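Local coordinates for protein transcription elongation factor SPT6 (Candida glabrata, PDB 3GXW) that probably acts as a histone H3-H4 chaperone that maintains chromatin structure during RNA polymerase II elongation, represented here by an SH2 domain from its C-terminal part, at residues 31-36 / 92-97. The protein carries 2 engineered substitutions. Residues are numbered along the deposited sequence; the frame is centred on the assembly and turned at random.
Sequences GDFVIR and EYLQNK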
ATOM      1  N   GLY A  31       8.187  -6.615   5.592  1.00 25.88           N
ATOM      2  CA  GLY A  31       7.065  -5.770   5.948  1.00 24.23           C
ATOM      3  C   GLY A  31       7.071  -4.391   5.316  1.00 22.59           C
ATOM      4  O   GLY A  31       6.070  -3.673   5.409  1.00 20.62           O
ATOM      5  N   ASP A  32       8.178  -4.002   4.683  1.00 20.86           N
ATOM      6  CA  ASP A  32       8.229  -2.685   4.053  1.00 20.82           C
ATOM      7  C   ASP A  32       7.240  -2.708   2.890  1.00 19.24           C
ATOM      8  O   ASP A  32       6.959  -3.770   2.330  1.00 18.64           O
ATOM      9  CB  ASP A  32       9.632  -2.349   3.552  1.00 19.76           C
ATOM     10  CG  ASP A  32       9.921  -0.848   3.605  1.00 24.15           C
ATOM     11  OD1 ASP A  32       8.953  -0.054   3.650  1.00 24.42           O
ATOM     12  OD2 ASP A  32      11.108  -0.457   3.598  1.00 22.83           O
ATOM     13  N   PHE A  33       6.731  -1.539   2.518  1.00 19.41           N
ATOM     14  CA  PHE A  33       5.714  -1.455   1.469  1.00 15.75           C
ATOM     15  C   PHE A  33       5.676  -0.106   0.764  1.00 16.08           C
ATOM     16  O   PHE A  33       6.318   0.850   1.187  1.00 14.17           O
ATOM     17  CB  PHE A  33       4.351  -1.671   2.109  1.00 16.81           C
ATOM     18  CG  PHE A  33       3.990  -0.604   3.111  1.00 16.03           C
ATOM     19  CD1 PHE A  33       3.232   0.497   2.736  1.00 15.36           C
ATOM     20  CD2 PHE A  33       4.444  -0.682   4.424  1.00 16.70           C
ATOM     21  CE1 PHE A  33       2.929   1.507   3.650  1.00 16.10           C
ATOM     22  CE2 PHE A  33       4.147   0.327   5.350  1.00 17.65           C
ATOM     23  CZ  PHE A  33       3.389   1.423   4.960  1.00 16.68           C
ATOM     24  N   VAL A  34       4.881  -0.046  -0.302  1.00 15.73           N
ATOM     25  CA  VAL A  34       4.686   1.172  -1.071  1.00 16.87           C
ATOM     26  C   VAL A  34       3.233   1.213  -1.531  1.00 14.69           C
ATOM     27  O   VAL A  34       2.563   0.174  -1.599  1.00 14.20           O
ATOM     28  CB  VAL A  34       5.591   1.234  -2.332  1.00 15.09           C
ATOM     29  CG1 VAL A  34       7.052   1.161  -1.931  1.00 18.09           C
ATOM     30  CG2 VAL A  34       5.241   0.107  -3.295  1.00 19.33           C
ATOM     31  N   ILE A  35       2.752   2.418  -1.817  1.00 13.45           N
ATOM     32  CA  ILE A  35       1.397   2.614  -2.318  1.00 15.15           C
ATOM     33  C   ILE A  35       1.597   3.040  -3.770  1.00 14.64           C
ATOM     34  O   ILE A  35       2.494   3.826  -4.064  1.00 16.44           O
ATOM     35  CB  ILE A  35       0.661   3.742  -1.569  1.00 16.15           C
ATOM     36  CG1 ILE A  35       0.692   3.485  -0.055  1.00 17.16           C
ATOM     37  CG2 ILE A  35      -0.787   3.825  -2.070  1.00 18.08           C
ATOM     38  CD1 ILE A  35      -0.082   2.274   0.389  1.00 17.18           C
ATOM     39  N   ARG A  36       0.765   2.528  -4.670  1.00 14.17           N
ATOM     40  CA  ARG A  36       0.897   2.844  -6.093  1.00 14.97           C
ATOM     41  C   ARG A  36      -0.448   2.831  -6.810  1.00 13.71           C
ATOM     42  O   ARG A  36      -1.455   2.408  -6.246  1.00 13.74           O
ATOM     43  CB  ARG A  36       1.820   1.816  -6.766  1.00 15.94           C
ATOM     44  CG  ARG A  36       1.322   0.378  -6.641  1.00 14.40           C
ATOM     45  CD  ARG A  36       2.280  -0.619  -7.292  1.00 16.46           C
ATOM     46  NE  ARG A  36       1.861  -2.009  -7.114  1.00 13.20           N
ATOM     47  CZ  ARG A  36       0.879  -2.601  -7.792  1.00 13.16           C
ATOM     48  NH1 ARG A  36       0.201  -1.926  -8.713  1.00 14.59           N
ATOM     49  NH2 ARG A  36       0.567  -3.869  -7.542  1.00 15.02           N
ATOM     50  N   GLU A  92      -1.493   1.057   9.580  1.00 19.49           N
ATOM     51  CA  GLU A  92      -1.760  -0.376   9.641  1.00 21.10           C
ATOM     52  C   GLU A  92      -0.596  -1.213   9.137  1.00 19.78           C
ATOM     53  O   GLU A  92      -0.179  -2.168   9.792  1.00 18.19           O
ATOM     54  CB  GLU A  92      -3.021  -0.718   8.846  1.00 25.18           C
ATOM     55  CG  GLU A  92      -4.298  -0.259   9.524  1.00 32.42           C
ATOM     56  CD  GLU A  92      -4.448  -0.854  10.912  1.00 35.07           C
ATOM     57  OE1 GLU A  92      -4.483  -2.096  11.021  1.00 37.10           O
ATOM     58  OE2 GLU A  92      -4.526  -0.083  11.894  1.00 38.69           O
ATOM     59  N   TYR A  93      -0.057  -0.854   7.979  1.00 18.87           N
ATOM     60  CA  TYR A  93       1.049  -1.617   7.434  1.00 19.79           C
ATOM     61  C   TYR A  93       2.376  -1.402   8.160  1.00 20.31           C
ATOM     62  O   TYR A  93       3.245  -2.278   8.145  1.00 19.88           O
ATOM     63  CB  TYR A  93       1.140  -1.365   5.928  1.00 20.73           C
ATOM     64  CG  TYR A  93       0.110  -2.199   5.202  1.00 21.00           C
ATOM     65  CD1 TYR A  93       0.385  -3.521   4.852  1.00 22.62           C
ATOM     66  CD2 TYR A  93      -1.173  -1.709   4.962  1.00 24.31           C
ATOM     67  CE1 TYR A  93      -0.588  -4.337   4.288  1.00 25.34           C
ATOM     68  CE2 TYR A  93      -2.160  -2.522   4.395  1.00 26.10           C
ATOM     69  CZ  TYR A  93      -1.859  -3.834   4.066  1.00 25.18           C
ATOM     70  OH  TYR A  93      -2.830  -4.652   3.536  1.00 24.51           O
ATOM     71  N   LEU A  94       2.536  -0.253   8.814  1.00 17.95           N
ATOM     72  CA  LEU A  94       3.750  -0.023   9.585  1.00 19.07           C
ATOM     73  C   LEU A  94       3.647  -0.890  10.843  1.00 19.93           C
ATOM     74  O   LEU A  94       4.626  -1.521  11.252  1.00 20.39           O
ATOM     75  CB  LEU A  94       3.893   1.456   9.968  1.00 17.75           C
ATOM     76  CG  LEU A  94       4.415   2.355   8.844  1.00 18.98           C
ATOM     77  CD1 LEU A  94       4.427   3.814   9.287  1.00 19.15           C
ATOM     78  CD2 LEU A  94       5.814   1.906   8.458  1.00 19.60           C
ATOM     79  N   GLN A  95       2.460  -0.923  11.450  1.00 19.99           N
ATOM     80  CA  GLN A  95       2.237  -1.735  12.645  1.00 21.44           C
ATOM     81  C   GLN A  95       2.550  -3.190  12.319  1.00 21.96           C
ATOM     82  O   GLN A  95       3.195  -3.885  13.101  1.00 20.42           O
ATOM     83  CB  GLN A  95       0.784  -1.619  13.116  1.00 23.97           C
ATOM     84  CG  GLN A  95       0.449  -0.323  13.839  1.00 28.39           C
ATOM     85  CD  GLN A  95       0.959  -0.310  15.268  1.00 33.67           C
ATOM     86  OE1 GLN A  95       2.166  -0.363  15.515  1.00 35.19           O
ATOM     87  NE2 GLN A  95       0.035  -0.247  16.222  1.00 35.33           N
ATOM     88  N   ASN A  96       2.081  -3.645  11.156  1.00 22.12           N
ATOM     89  CA  ASN A  96       2.319  -5.015  10.706  1.00 23.90           C
ATOM     90  C   ASN A  96       3.823  -5.256  10.564  1.00 23.57           C
ATOM     91  O   ASN A  96       4.332  -6.313  10.942  1.00 21.82           O
ATOM     92  CB  ASN A  96       1.621  -5.252   9.362  1.00 26.84           C
ATOM     93  CG  ASN A  96       1.968  -6.599   8.747  1.00 29.79           C
ATOM     94  OD1 ASN A  96       1.617  -7.654   9.282  1.00 29.00           O
ATOM     95  ND2 ASN A  96       2.666  -6.567   7.613  1.00 29.14           N
ATOM     96  N   LYS A  97       4.526  -4.258  10.033  1.00 21.03           N
ATOM     97  CA  LYS A  97       5.972  -4.336   9.833  1.00 21.38           C
ATOM     98  C   LYS A  97       6.715  -4.417  11.166  1.00 20.76           C
ATOM     99  O   LYS A  97       7.702  -5.142  11.302  1.00 20.98           O
ATOM    100  CB  LYS A  97       6.451  -3.111   9.043  1.00 21.06           C
ATOM    101  CG  LYS A  97       7.951  -3.065   8.777  1.00 22.21           C
ATOM    102  CD  LYS A  97       8.284  -1.936   7.797  1.00 22.46           C
ATOM    103  CE  LYS A  97       9.753  -1.910   7.419  1.00 23.52           C
ATOM    104  NZ  LYS A  97      10.638  -1.527   8.553  1.00 23.63           N
TER
HETATM  105  O   HOH W   1       3.541  -4.167   6.350  1.00 25.69           O
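Tyr93 meets Phe33 with its methylene carbon before its ring: CB sits over one face of the phenylalanine, 3.6 Å from the ring centroid and 17° off the normal, a CH-pi contact. The tyrosine ring then presents its edge to the same aromatic, the planes inclined at 52°. Phe33 has its CG between its own backbone N and carbonyl carbon (chi1 63°), which places the ring under Tyr93 CB. Leu94 closes on the rim of that ring, where CD2 lies 3.9 Å from Phe33 CE2, near the ring plane, so consecutive helix residues hold one aromatic by face and by edge.

Asn96 works through water. One molecule gives hydrogen bonds to Gly31 O (2.7 Å) and to Tyr93 O, and accepts one from Asn96 ND2, at 2.8 Å. No direct hydrogen bond links 31-36 to 92-97, and this water supplies a polar bridge between the loop leading into the strand and the helix. Tyr93 O also takes the helical bond from Lys97 N.

Lys97 runs its aliphatic chain beside the backbone of Gly31, CD standing 3.7 Å from Gly31 O, and continues alongside Asp32. The backbones approach closely here, with Gly31 CA 4.3 Å from Lys97 CA. Lys97 NZ stays 5.1 Å from Asp32 OD2, too far for a salt bridge, although the opposite charges probably attract weakly. The Asp32 carboxylate accepts a bond from Phe33 N through OD1, met on the anti side and tilted out of the carboxylate plane.

Tyr12 stacks on Phe33, while Trp49 of strand 44-52 touches both Phe33 and Tyr93. This aromatic packing of the C-terminal helix 86-99 against strand 33-37 joins helix to central antiparallel sheet, as in the SH2 fold.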